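SusD superfamily protein (Bacteroides vulgatus, PDB 3MYV) probably binds glycans at the bacterial outer membrane, as other members of the SusD family do. Local coordinates at residues 238-243 with 324-329; 248-253 with 330-335; 268-273 with 311-316. All coordinates share one frame; numbering follows the deposited sequence. Where two conformers were deposited one is given.

Overall arrangement
The three contacts join loops and short strands, all from one sequence region of the SusD family. Contact 2 holds the small antiparallel sheet about 10 Å from the centre of the chain and runs into helix 334-348. Contact 1, 12 Å from it between centres, adjoins it, 324-329 leading into strand 329-333: Asn329 O accepts from Ile252 N, 2.8 Å away, and Asn328 ND2 reaches Glu251 OE2 at 2.9 Å. Contact 3 is 11 Å from contact 1 between centres and joins it through Val240 N and Arg316 O, 2.9 Å apart. Contact 1 also supplies a sodium ligand, Leu325 O, while the ion lies about 9 Å from the side chain of Ile252 in contact 2.

Contact 1. Residues 238-243 with 324-329; sequences WSVEAK and PLECNN. With NA (sodium ion), chain C.
Beside the sodium site, Lys243 reaches from the loop 238-243 to the segment 324-329, which supplies one ligand of the ion. Its chain runs extended beyond CG and crosses the Asn328 side chain at about a right angle, with Lys243 CD 3.6 Å from Asn328 ND2. At the end, NZ donates to two oxygens. The bond to Glu326 O, 2.7 Å from Lys243 NZ, lies nearly along the C=O axis at 164°, whereas Asn328 OD1, 2.8 Å from Lys243 NZ, is met from above its carbonyl plane. OD1 also accepts from the backbone N of Asn254, a residue whose side chain binds the sodium, and Asn328 ND2 is held by Glu251. Were Lys243 replaced by alanine, Glu326 O would probably lose this donor and the Asn328 amide one of its ties. One residue before Glu326, Leu325 O binds the sodium ion at 2.5 Å, together with a water and Asn254, Ser255, Asp258 and Pro260. The loop opposite is shaped by an ST turn, in which Ser239 OG accepts from Glu241 N. The turn has Val240 at its middle, and the apolar part of the contact is Val240 CG1 packed on Cys327 SG at 3.6 Å. Val240 CG2 lies beside the carboxylate oxygen Glu326 OE2, 3.8 Å away, the valine and glutamate side chains crossing at about a right angle.

Contact 2. Residues 248-253 with 330-335; sequences SFFEIA and VVLRLS. With EDO (1,2-ethanediol), chain E.
Phe250 and Val331 lie side by side and point the same way, so that the beta carbon of the valine comes obliquely against the phenylalanine ring: Phe250 CD2 is 3.5 Å from Val331 CB, and CG1 of the valine follows the ring on to CE2. With CG anti to the backbone N (chi1 177°), the Phe250 ring is carried along this valine, while Leu332 CD1 comes up at the ring edge, near its plane, and touches Phe250 CB at 4.0 Å. Val331 CG2 meets the Ile252 side chain at CG1. Phe249 turns elsewhere. Its CG stands anti to the carbonyl carbon (chi1 -57°), and the ring extends past Leu332 O to the start of the next helix, where Phe249 CE2 lies 3.5 Å from Leu334 N and Phe249 CZ packs on Leu334 CD1 at 3.7 Å.

This division of the two phenylalanines follows from the backbone, which makes two classic beta bulges in succession. Phe249 N and Phe250 N both donate to Leu332 O, at 2.8 Å for Phe249 N, and Val331 N and Leu332 N both donate to Phe250 O. Each carbonyl therefore takes two bonds, one donor in its plane and the other tilted out of it by nearly 20°. On the face shared by Ser248, Glu251, Val330 and Arg333, Ser248 OG donates to the anti lone pair of Glu251 OE1 at 2.7 Å. Arg333 forms salt bridges through NE to Glu394, NH2 to Glu390 and NH1 to Glu247.

An ethanediol, probably from crystallisation, bonds to both Val330 N and Val330 O. Strand 329-333 leads into helix 334-348, while helix 189-202 packs on Phe249 and Leu332, and helix 380-391 approaches from the Arg333 side.

Contact 3. Residues 268-273 with 311-316; sequences LLNWYG and WLYKLR
Trp271 and Trp311 meet where a type I beta turn, Asn270 to Gly273, packs against the end of the beta hairpin strand 307-312. An Asx turn shares its start, with Asn270 OD1 accepting from Tyr272 N at 2.9 Å.

Trp311 is the central side chain. From CB its CG takes the position between the backbone N and the carbonyl carbon (chi1 63°), which lays the indole across the turn. The five-membered ring then receives Trp271 CB over its face, a CH-pi contact in which that carbon is 3.3 Å from the ring centroid and 14° off the normal. Trp311 CD1 also nears Trp271 CE3, and the two five-membered rings, their planes near parallel, are slid so far that they barely overlap. On the six-membered ring, Trp311 CE3 lies 3.6 Å from Leu269 O. Next, CZ3 and CH2 meet the Asn270 amide, whose plane is turned 53° from the indole; Asn270 ND2 is 3.6 Å from Trp311 CZ3. Trp311 CZ2 comes to Tyr272 CE2 at 3.8 Å, the tyrosine side chain crossing that of Trp311 at about a right angle.

Beyond the indole, Leu269 CD1 packs on the methyls of Leu312 and Leu315, and Met48 of strand 48-50 touches both Leu269 and Leu312. Direct polar bonds between the segments are replaced by waters. One joins Leu269 O to Leu312 N, another accepts from Asn270 ND2 and donates to Leu315 O, and a third accepts from Asn270 ND2 beside the Tyr313 hydroxyl. In the plane of the Trp311 ring, at its edge, a fourth water accepts from Trp311 NE1 at 2.9 Å and pairs with Tyr272 OH at 3.1 Å.

Contact 1. Residues 238-243 with 324-329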
loop_
_atom_site.group_PDB
_atom_site.type_symbol
_atom_site.label_atom_id
_atom_site.label_comp_id
_atom_site.label_asym_id
_atom_site.label_seq_id
_atom_site.Cartn_x
_atom_site.Cartn_y
_atom_site.Cartn_z
ATOM N N TRP A 238 -0.865 12.456 -12.679
ATOM C CA TRP A 238 -0.108 12.468 -11.421
ATOM C C TRP A 238 0.104 13.850 -10.840
ATOM O O TRP A 238 0.813 13.993 -9.835
ATOM C CB TRP A 238 1.243 11.738 -11.599
ATOM C CG TRP A 238 1.036 10.299 -11.816
ATOM C CD1 TRP A 238 1.043 9.635 -13.012
ATOM C CD2 TRP A 238 0.689 9.327 -10.822
ATOM N NE1 TRP A 238 0.760 8.301 -12.808
ATOM C CE2 TRP A 238 0.533 8.096 -11.475
ATOM C CE3 TRP A 238 0.526 9.378 -9.428
ATOM C CZ2 TRP A 238 0.200 6.931 -10.792
ATOM C CZ3 TRP A 238 0.192 8.228 -8.761
ATOM C CH2 TRP A 238 0.037 7.023 -9.436
ATOM N N SER A 239 -0.553 14.853 -11.420
ATOM C CA SER A 239 -0.433 16.223 -10.973
ATOM C C SER A 239 -1.334 16.551 -9.788
ATOM O O SER A 239 -2.468 16.070 -9.691
ATOM C CB SER A 239 -0.800 17.176 -12.121
ATOM O OG SER A 239 -0.760 18.530 -11.697
ATOM N N VAL A 240 -0.860 17.475 -8.961
ATOM C CA VAL A 240 -1.678 18.102 -7.931
ATOM C C VAL A 240 -2.895 18.810 -8.509
ATOM O O VAL A 240 -3.828 19.118 -7.778
ATOM C CB VAL A 240 -0.872 19.130 -7.081
ATOM C CG1 VAL A 240 0.270 18.443 -6.356
ATOM C CG2 VAL A 240 -0.357 20.302 -7.951
ATOM N N GLU A 241 -2.867 19.107 -9.801
ATOM C CA GLU A 241 -4.011 19.711 -10.468
ATOM C C GLU A 241 -5.021 18.676 -10.932
ATOM O O GLU A 241 -6.012 19.037 -11.529
ATOM C CB GLU A 241 -3.540 20.566 -11.658
ATOM C CG GLU A 241 -2.513 21.622 -11.260
ATOM C CD GLU A 241 -2.191 22.613 -12.373
ATOM O OE1 GLU A 241 -1.745 22.188 -13.455
ATOM O OE2 GLU A 241 -2.368 23.823 -12.139
ATOM N N ALA A 242 -4.783 17.388 -10.676
ATOM C CA ALA A 242 -5.684 16.341 -11.132
ATOM C C ALA A 242 -5.993 15.352 -10.006
ATOM O O ALA A 242 -6.024 14.153 -10.228
ATOM C CB ALA A 242 -5.085 15.634 -12.340
ATOM N N LYS A 243 -6.280 15.869 -8.804
ATOM C CA LYS A 243 -6.496 15.004 -7.648
ATOM C C LYS A 243 -7.784 14.188 -7.815
ATOM O O LYS A 243 -8.710 14.586 -8.528
ATOM C CB LYS A 243 -6.530 15.818 -6.345
ATOM C CG LYS A 243 -5.187 16.455 -6.016
ATOM C CD LYS A 243 -5.247 17.270 -4.734
ATOM C CE LYS A 243 -3.845 17.485 -4.099
ATOM N NZ LYS A 243 -3.888 18.004 -2.653
ATOM N N PRO A 324 6.642 19.844 -4.039
ATOM C CA PRO A 324 5.280 20.108 -3.568
ATOM C C PRO A 324 5.021 19.722 -2.094
ATOM O O PRO A 324 5.506 18.703 -1.604
ATOM C CB PRO A 324 4.440 19.227 -4.503
ATOM C CG PRO A 324 5.301 18.043 -4.722
ATOM C CD PRO A 324 6.718 18.568 -4.779
ATOM N N LEU A 325 4.221 20.521 -1.409
ATOM C CA LEU A 325 3.813 20.231 -0.020
ATOM C C LEU A 325 2.456 19.514 0.065
ATOM O O LEU A 325 2.070 19.016 1.137
ATOM C CB LEU A 325 3.751 21.547 0.781
ATOM C CG LEU A 325 5.063 22.337 0.908
ATOM C CD1 LEU A 325 4.854 23.740 1.463
ATOM C CD2 LEU A 325 6.067 21.600 1.763
ATOM N N GLU A 326 1.721 19.475 -1.045
ATOM C CA GLU A 326 0.291 19.172 -1.010
ATOM C C GLU A 326 -0.103 17.923 -1.795
ATOM O O GLU A 326 -1.289 17.710 -2.046
ATOM C CB GLU A 326 -0.493 20.369 -1.552
ATOM C CG GLU A 326 -0.530 20.518 -3.076
ATOM C CD GLU A 326 0.611 21.353 -3.681
ATOM O OE1 GLU A 326 1.758 21.303 -3.179
ATOM O OE2 GLU A 326 0.351 22.053 -4.700
ATOM N N CYS A 327 0.863 17.097 -2.194
ATOM C CA CYS A 327 0.519 15.896 -2.977
ATOM C C CYS A 327 -0.252 14.881 -2.154
ATOM O O CYS A 327 0.128 14.593 -1.027
ATOM C CB CYS A 327 1.759 15.204 -3.521
ATOM S SG CYS A 327 2.619 16.177 -4.789
ATOM N N ASN A 328 -1.305 14.333 -2.755
ATOM C CA ASN A 328 -2.076 13.222 -2.233
ATOM C C ASN A 328 -1.346 11.898 -2.533
ATOM O O ASN A 328 -0.708 11.755 -3.577
ATOM C CB ASN A 328 -3.464 13.201 -2.892
ATOM C CG ASN A 328 -4.355 14.354 -2.469
ATOM O OD1 ASN A 328 -3.907 15.303 -1.801
ATOM N ND2 ASN A 328 -5.652 14.274 -2.847
ATOM N N ASN A 329 -1.429 10.935 -1.633
ATOM C CA ASN A 329 -0.812 9.635 -1.855
ATOM C C ASN A 329 -1.903 8.639 -2.190
ATOM O O ASN A 329 -2.853 8.430 -1.415
ATOM C CB ASN A 329 -0.050 9.173 -0.620
ATOM C CG ASN A 329 1.074 10.116 -0.231
ATOM O OD1 ASN A 329 1.684 10.787 -1.083
ATOM N ND2 ASN A 329 1.360 10.172 1.066
HETATM NA NA NA C . 0.555 19.286 3.083
HETATM O O HOH W 1 -6.821 16.745 -1.463
HETATM O O HOH W 2 1.730 21.308 3.817
#

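Contact 2. Residues 248-253 with 330-335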
loop_
_atom_site.group_PDB
_atom_site.type_symbol
_atom_site.label_atom_id
_atom_site.label_comp_id
_atom_site.label_asym_id
_atom_site.label_seq_id
_atom_site.Cartn_x
_atom_site.Cartn_y
_atom_site.Cartn_z
ATOM N N SER A 248 -8.560 6.543 -9.248
ATOM C CA SER A 248 -8.366 6.574 -7.812
ATOM C C SER A 248 -9.622 6.156 -7.057
ATOM O O SER A 248 -10.621 6.895 -7.051
ATOM C CB SER A 248 -7.966 7.982 -7.366
ATOM O OG SER A 248 -7.747 7.995 -5.962
ATOM N N PHE A 249 -9.560 4.997 -6.410
ATOM C CA PHE A 249 -10.634 4.565 -5.494
ATOM C C PHE A 249 -10.432 5.242 -4.119
ATOM O O PHE A 249 -11.396 5.677 -3.450
ATOM C CB PHE A 249 -10.637 3.054 -5.237
ATOM C CG PHE A 249 -10.758 2.185 -6.462
ATOM C CD1 PHE A 249 -11.901 2.221 -7.249
ATOM C CD2 PHE A 249 -9.738 1.277 -6.801
ATOM C CE1 PHE A 249 -12.032 1.403 -8.381
ATOM C CE2 PHE A 249 -9.876 0.433 -7.918
ATOM C CZ PHE A 249 -11.017 0.510 -8.714
ATOM N N PHE A 250 -9.175 5.284 -3.689
ATOM C CA PHE A 250 -8.821 5.839 -2.383
ATOM C C PHE A 250 -7.474 6.516 -2.478
ATOM O O PHE A 250 -6.483 5.861 -2.828
ATOM C CB PHE A 250 -8.772 4.704 -1.337
ATOM C CG PHE A 250 -8.354 5.144 0.051
ATOM C CD1 PHE A 250 -8.711 6.403 0.561
ATOM C CD2 PHE A 250 -7.621 4.300 0.843
ATOM C CE1 PHE A 250 -8.314 6.797 1.831
ATOM C CE2 PHE A 250 -7.226 4.687 2.122
ATOM C CZ PHE A 250 -7.567 5.956 2.593
ATOM N N GLU A 251 -7.416 7.812 -2.162
ATOM C CA GLU A 251 -6.126 8.472 -1.959
ATOM C C GLU A 251 -6.213 9.333 -0.712
ATOM O O GLU A 251 -7.296 9.814 -0.376
ATOM C CB GLU A 251 -5.692 9.293 -3.176
ATOM C CG GLU A 251 -6.575 10.485 -3.504
ATOM C CD GLU A 251 -6.288 11.065 -4.872
ATOM O OE1 GLU A 251 -6.421 10.323 -5.871
ATOM O OE2 GLU A 251 -5.963 12.278 -4.958
ATOM N N ILE A 252 -5.071 9.567 -0.072
ATOM C CA ILE A 252 -4.987 10.433 1.122
ATOM C C ILE A 252 -5.078 11.908 0.696
ATOM O O ILE A 252 -4.306 12.384 -0.157
ATOM C CB ILE A 252 -3.653 10.188 1.906
ATOM C CG1 ILE A 252 -3.488 8.713 2.287
ATOM C CG2 ILE A 252 -3.541 11.105 3.144
ATOM C CD1 ILE A 252 -4.603 8.170 3.251
ATOM N N ALA A 253 -6.008 12.644 1.292
ATOM C CA ALA A 253 -6.194 14.043 0.924
ATOM C C ALA A 253 -5.176 14.893 1.698
ATOM O O ALA A 253 -5.128 14.876 2.930
ATOM C CB ALA A 253 -7.623 14.519 1.219
ATOM N N VAL A 330 -1.814 8.084 -3.382
ATOM C CA VAL A 330 -2.726 7.038 -3.840
ATOM C C VAL A 330 -2.534 5.784 -3.015
ATOM O O VAL A 330 -1.401 5.352 -2.818
ATOM C CB VAL A 330 -2.440 6.636 -5.288
ATOM C CG1 VAL A 330 -3.248 5.371 -5.663
ATOM C CG2 VAL A 330 -2.761 7.758 -6.205
ATOM N N VAL A 331 -3.638 5.177 -2.565
ATOM C CA VAL A 331 -3.618 3.934 -1.809
ATOM C C VAL A 331 -4.228 2.768 -2.612
ATOM O O VAL A 331 -3.700 1.664 -2.595
ATOM C CB VAL A 331 -4.362 4.137 -0.472
ATOM C CG1 VAL A 331 -4.417 2.833 0.377
ATOM C CG2 VAL A 331 -3.706 5.258 0.379
ATOM N N LEU A 332 -5.342 3.023 -3.297
ATOM C CA LEU A 332 -6.017 2.042 -4.139
ATOM C C LEU A 332 -6.458 2.698 -5.436
ATOM O O LEU A 332 -7.280 3.624 -5.429
ATOM C CB LEU A 332 -7.232 1.471 -3.395
ATOM C CG LEU A 332 -6.987 0.715 -2.094
ATOM C CD1 LEU A 332 -8.256 0.787 -1.184
ATOM C CD2 LEU A 332 -6.586 -0.733 -2.397
ATOM N N ARG A 333 -5.906 2.220 -6.547
ATOM C CA ARG A 333 -6.314 2.690 -7.866
ATOM C C ARG A 333 -6.569 1.559 -8.840
ATOM O O ARG A 333 -6.125 0.416 -8.652
ATOM C CB ARG A 333 -5.325 3.702 -8.448
ATOM C CG ARG A 333 -3.960 3.151 -8.864
ATOM C CD ARG A 333 -3.113 4.266 -9.453
ATOM N NE ARG A 333 -1.739 3.804 -9.729
ATOM C CZ ARG A 333 -1.249 3.578 -10.942
ATOM N NH1 ARG A 333 -2.007 3.738 -12.029
ATOM N NH2 ARG A 333 0.010 3.182 -11.081
ATOM N N LEU A 334 -7.312 1.886 -9.883
ATOM C CA LEU A 334 -7.777 0.890 -10.874
ATOM C C LEU A 334 -6.684 0.025 -11.529
ATOM O O LEU A 334 -6.882 -1.154 -11.713
ATOM C CB LEU A 334 -8.638 1.596 -11.947
ATOM C CG LEU A 334 -9.399 0.737 -12.970
ATOM C CD1 LEU A 334 -10.312 -0.300 -12.265
ATOM C CD2 LEU A 334 -10.211 1.606 -13.958
ATOM N N SER A 335 -5.553 0.604 -11.925
ATOM C CA SER A 335 -4.479 -0.189 -12.539
ATOM C C SER A 335 -4.057 -1.377 -11.658
ATOM O O SER A 335 -3.783 -2.460 -12.165
ATOM C CB SER A 335 -3.270 0.679 -12.883
ATOM O OG SER A 335 -3.545 1.638 -13.911
HETATM C C1 EDO E . 1.903 7.052 -3.489
HETATM O O1 EDO E . 1.117 5.871 -3.755
HETATM C C2 EDO E . 1.936 7.948 -4.715
HETATM O O2 EDO E . 0.673 8.610 -4.878
#

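Contact 3. Residues 268-273 with 311-316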
loop_
_atom_site.group_PDB
_atom_site.type_symbol
_atom_site.label_atom_id
_atom_site.label_comp_id
_atom_site.label_asym_id
_atom_site.label_seq_id
_atom_site.Cartn_x
_atom_site.Cartn_y
_atom_site.Cartn_z
ATOM N N LEU A 268 9.563 14.342 0.196
ATOM C CA LEU A 268 10.725 13.474 0.456
ATOM C C LEU A 268 11.348 12.915 -0.814
ATOM O O LEU A 268 12.567 12.822 -0.909
ATOM C CB LEU A 268 10.320 12.322 1.366
ATOM C CG LEU A 268 9.818 12.686 2.758
ATOM C CD1 LEU A 268 9.353 11.371 3.428
ATOM C CD2 LEU A 268 10.893 13.371 3.564
ATOM N N LEU A 269 10.529 12.511 -1.786
ATOM C CA LEU A 269 11.046 11.903 -3.023
ATOM C C LEU A 269 11.602 12.952 -3.999
ATOM O O LEU A 269 12.298 12.624 -4.948
ATOM C CB LEU A 269 9.969 11.096 -3.746
ATOM C CG LEU A 269 9.603 9.705 -3.206
ATOM C CD1 LEU A 269 8.794 8.973 -4.244
ATOM C CD2 LEU A 269 10.838 8.887 -2.838
ATOM N N ASN A 270 11.217 14.193 -3.811
ATOM C CA ASN A 270 11.553 15.233 -4.790
ATOM C C ASN A 270 13.004 15.700 -4.644
ATOM O O ASN A 270 13.468 16.021 -3.548
ATOM C CB ASN A 270 10.591 16.407 -4.631
ATOM C CG ASN A 270 10.591 17.313 -5.801
ATOM O OD1 ASN A 270 11.516 18.117 -5.990
ATOM N ND2 ASN A 270 9.504 17.257 -6.597
ATOM N N TRP A 271 13.693 15.778 -5.774
ATOM C CA TRP A 271 15.098 16.172 -5.819
ATOM C C TRP A 271 15.290 17.552 -5.184
ATOM O O TRP A 271 16.285 17.798 -4.496
ATOM C CB TRP A 271 15.583 16.199 -7.277
ATOM C CG TRP A 271 16.992 16.658 -7.455
ATOM C CD1 TRP A 271 17.424 17.936 -7.627
ATOM C CD2 TRP A 271 18.160 15.833 -7.442
ATOM N NE1 TRP A 271 18.784 17.964 -7.715
ATOM C CE2 TRP A 271 19.266 16.684 -7.617
ATOM C CE3 TRP A 271 18.378 14.448 -7.298
ATOM C CZ2 TRP A 271 20.575 16.209 -7.654
ATOM C CZ3 TRP A 271 19.680 13.972 -7.343
ATOM C CH2 TRP A 271 20.760 14.849 -7.518
ATOM N N TYR A 272 14.310 18.421 -5.429
ATOM C CA TYR A 272 14.330 19.810 -4.952
ATOM C C TYR A 272 13.763 19.989 -3.541
ATOM O O TYR A 272 13.779 21.107 -3.007
ATOM C CB TYR A 272 13.574 20.682 -5.937
ATOM C CG TYR A 272 14.205 20.573 -7.302
ATOM C CD1 TYR A 272 15.381 21.253 -7.592
ATOM C CD2 TYR A 272 13.669 19.720 -8.262
ATOM C CE1 TYR A 272 16.020 21.105 -8.824
ATOM C CE2 TYR A 272 14.270 19.571 -9.509
ATOM C CZ TYR A 272 15.437 20.269 -9.786
ATOM O OH TYR A 272 16.031 20.097 -11.003
ATOM N N GLY A 273 13.252 18.897 -2.971
ATOM C CA GLY A 273 12.692 18.864 -1.611
ATOM C C GLY A 273 13.744 18.295 -0.669
ATOM O O GLY A 273 14.824 18.853 -0.544
ATOM N N TRP A 311 15.587 10.315 -10.342
ATOM C CA TRP A 311 14.627 10.409 -9.256
ATOM C C TRP A 311 13.240 10.294 -9.839
ATOM O O TRP A 311 13.042 10.438 -11.041
ATOM C CB TRP A 311 14.812 11.696 -8.424
ATOM C CG TRP A 311 14.605 13.011 -9.079
ATOM C CD1 TRP A 311 15.528 13.701 -9.825
ATOM C CD2 TRP A 311 13.441 13.857 -9.013
ATOM N NE1 TRP A 311 15.004 14.901 -10.229
ATOM C CE2 TRP A 311 13.728 15.020 -9.734
ATOM C CE3 TRP A 311 12.179 13.729 -8.413
ATOM C CZ2 TRP A 311 12.785 16.056 -9.911
ATOM C CZ3 TRP A 311 11.272 14.752 -8.557
ATOM C CH2 TRP A 311 11.569 15.901 -9.302
ATOM N N LEU A 312 12.290 9.977 -8.975
ATOM C CA LEU A 312 10.953 9.640 -9.402
ATOM C C LEU A 312 10.064 10.862 -9.197
ATOM O O LEU A 312 9.806 11.281 -8.074
ATOM C CB LEU A 312 10.367 8.475 -8.610
ATOM C CG LEU A 312 8.953 8.055 -9.036
ATOM C CD1 LEU A 312 8.962 7.517 -10.469
ATOM C CD2 LEU A 312 8.381 7.005 -8.024
ATOM N N TYR A 313 9.572 11.386 -10.300
ATOM C CA TYR A 313 8.703 12.518 -10.275
ATOM C C TYR A 313 7.260 12.082 -10.570
ATOM O O TYR A 313 6.617 12.471 -11.555
ATOM C CB TYR A 313 9.240 13.563 -11.242
ATOM C CG TYR A 313 8.605 14.918 -11.107
ATOM C CD1 TYR A 313 8.106 15.371 -9.873
ATOM C CD2 TYR A 313 8.540 15.776 -12.191
ATOM C CE1 TYR A 313 7.569 16.618 -9.743
ATOM C CE2 TYR A 313 7.963 17.056 -12.067
ATOM C CZ TYR A 313 7.482 17.449 -10.845
ATOM O OH TYR A 313 6.938 18.706 -10.706
ATOM N N LYS A 314 6.754 11.267 -9.658
ATOM C CA LYS A 314 5.403 10.763 -9.726
ATOM C C LYS A 314 4.434 11.620 -8.910
ATOM O O LYS A 314 3.248 11.637 -9.205
ATOM C CB LYS A 314 5.365 9.280 -9.305
ATOM C CG LYS A 314 3.983 8.687 -9.266
ATOM C CD LYS A 314 3.999 7.185 -9.033
ATOM C CE LYS A 314 3.926 6.383 -10.289
ATOM N NZ LYS A 314 3.843 4.852 -10.107
ATOM N N LEU A 315 4.920 12.346 -7.905
ATOM C CA LEU A 315 4.065 13.249 -7.169
ATOM C C LEU A 315 4.387 14.658 -7.657
ATOM O O LEU A 315 5.352 15.317 -7.206
ATOM C CB LEU A 315 4.285 13.069 -5.651
ATOM C CG LEU A 315 3.905 11.649 -5.157
ATOM C CD1 LEU A 315 5.131 10.662 -5.108
ATOM C CD2 LEU A 315 3.270 11.698 -3.799
ATOM N N ARG A 316 3.578 15.110 -8.605
ATOM C CA ARG A 316 3.969 16.217 -9.459
ATOM C C ARG A 316 3.287 17.518 -9.008
ATOM O O ARG A 316 2.070 17.592 -8.914
ATOM C CB ARG A 316 3.615 15.892 -10.923
ATOM C CG ARG A 316 4.313 14.630 -11.463
ATOM C CD ARG A 316 3.952 14.316 -12.930
ATOM N NE ARG A 316 4.589 15.219 -13.888
ATOM C CZ ARG A 316 5.802 15.045 -14.414
ATOM N NH1 ARG A 316 6.563 13.988 -14.082
ATOM N NH2 ARG A 316 6.260 15.932 -15.307
HETATM O O HOH W 3 12.762 10.121 -6.081
HETATM O O HOH W 4 7.534 15.039 -5.810
HETATM O O HOH W 5 8.982 19.465 -8.456
HETATM O O HOH W 6 16.221 17.121 -11.651
#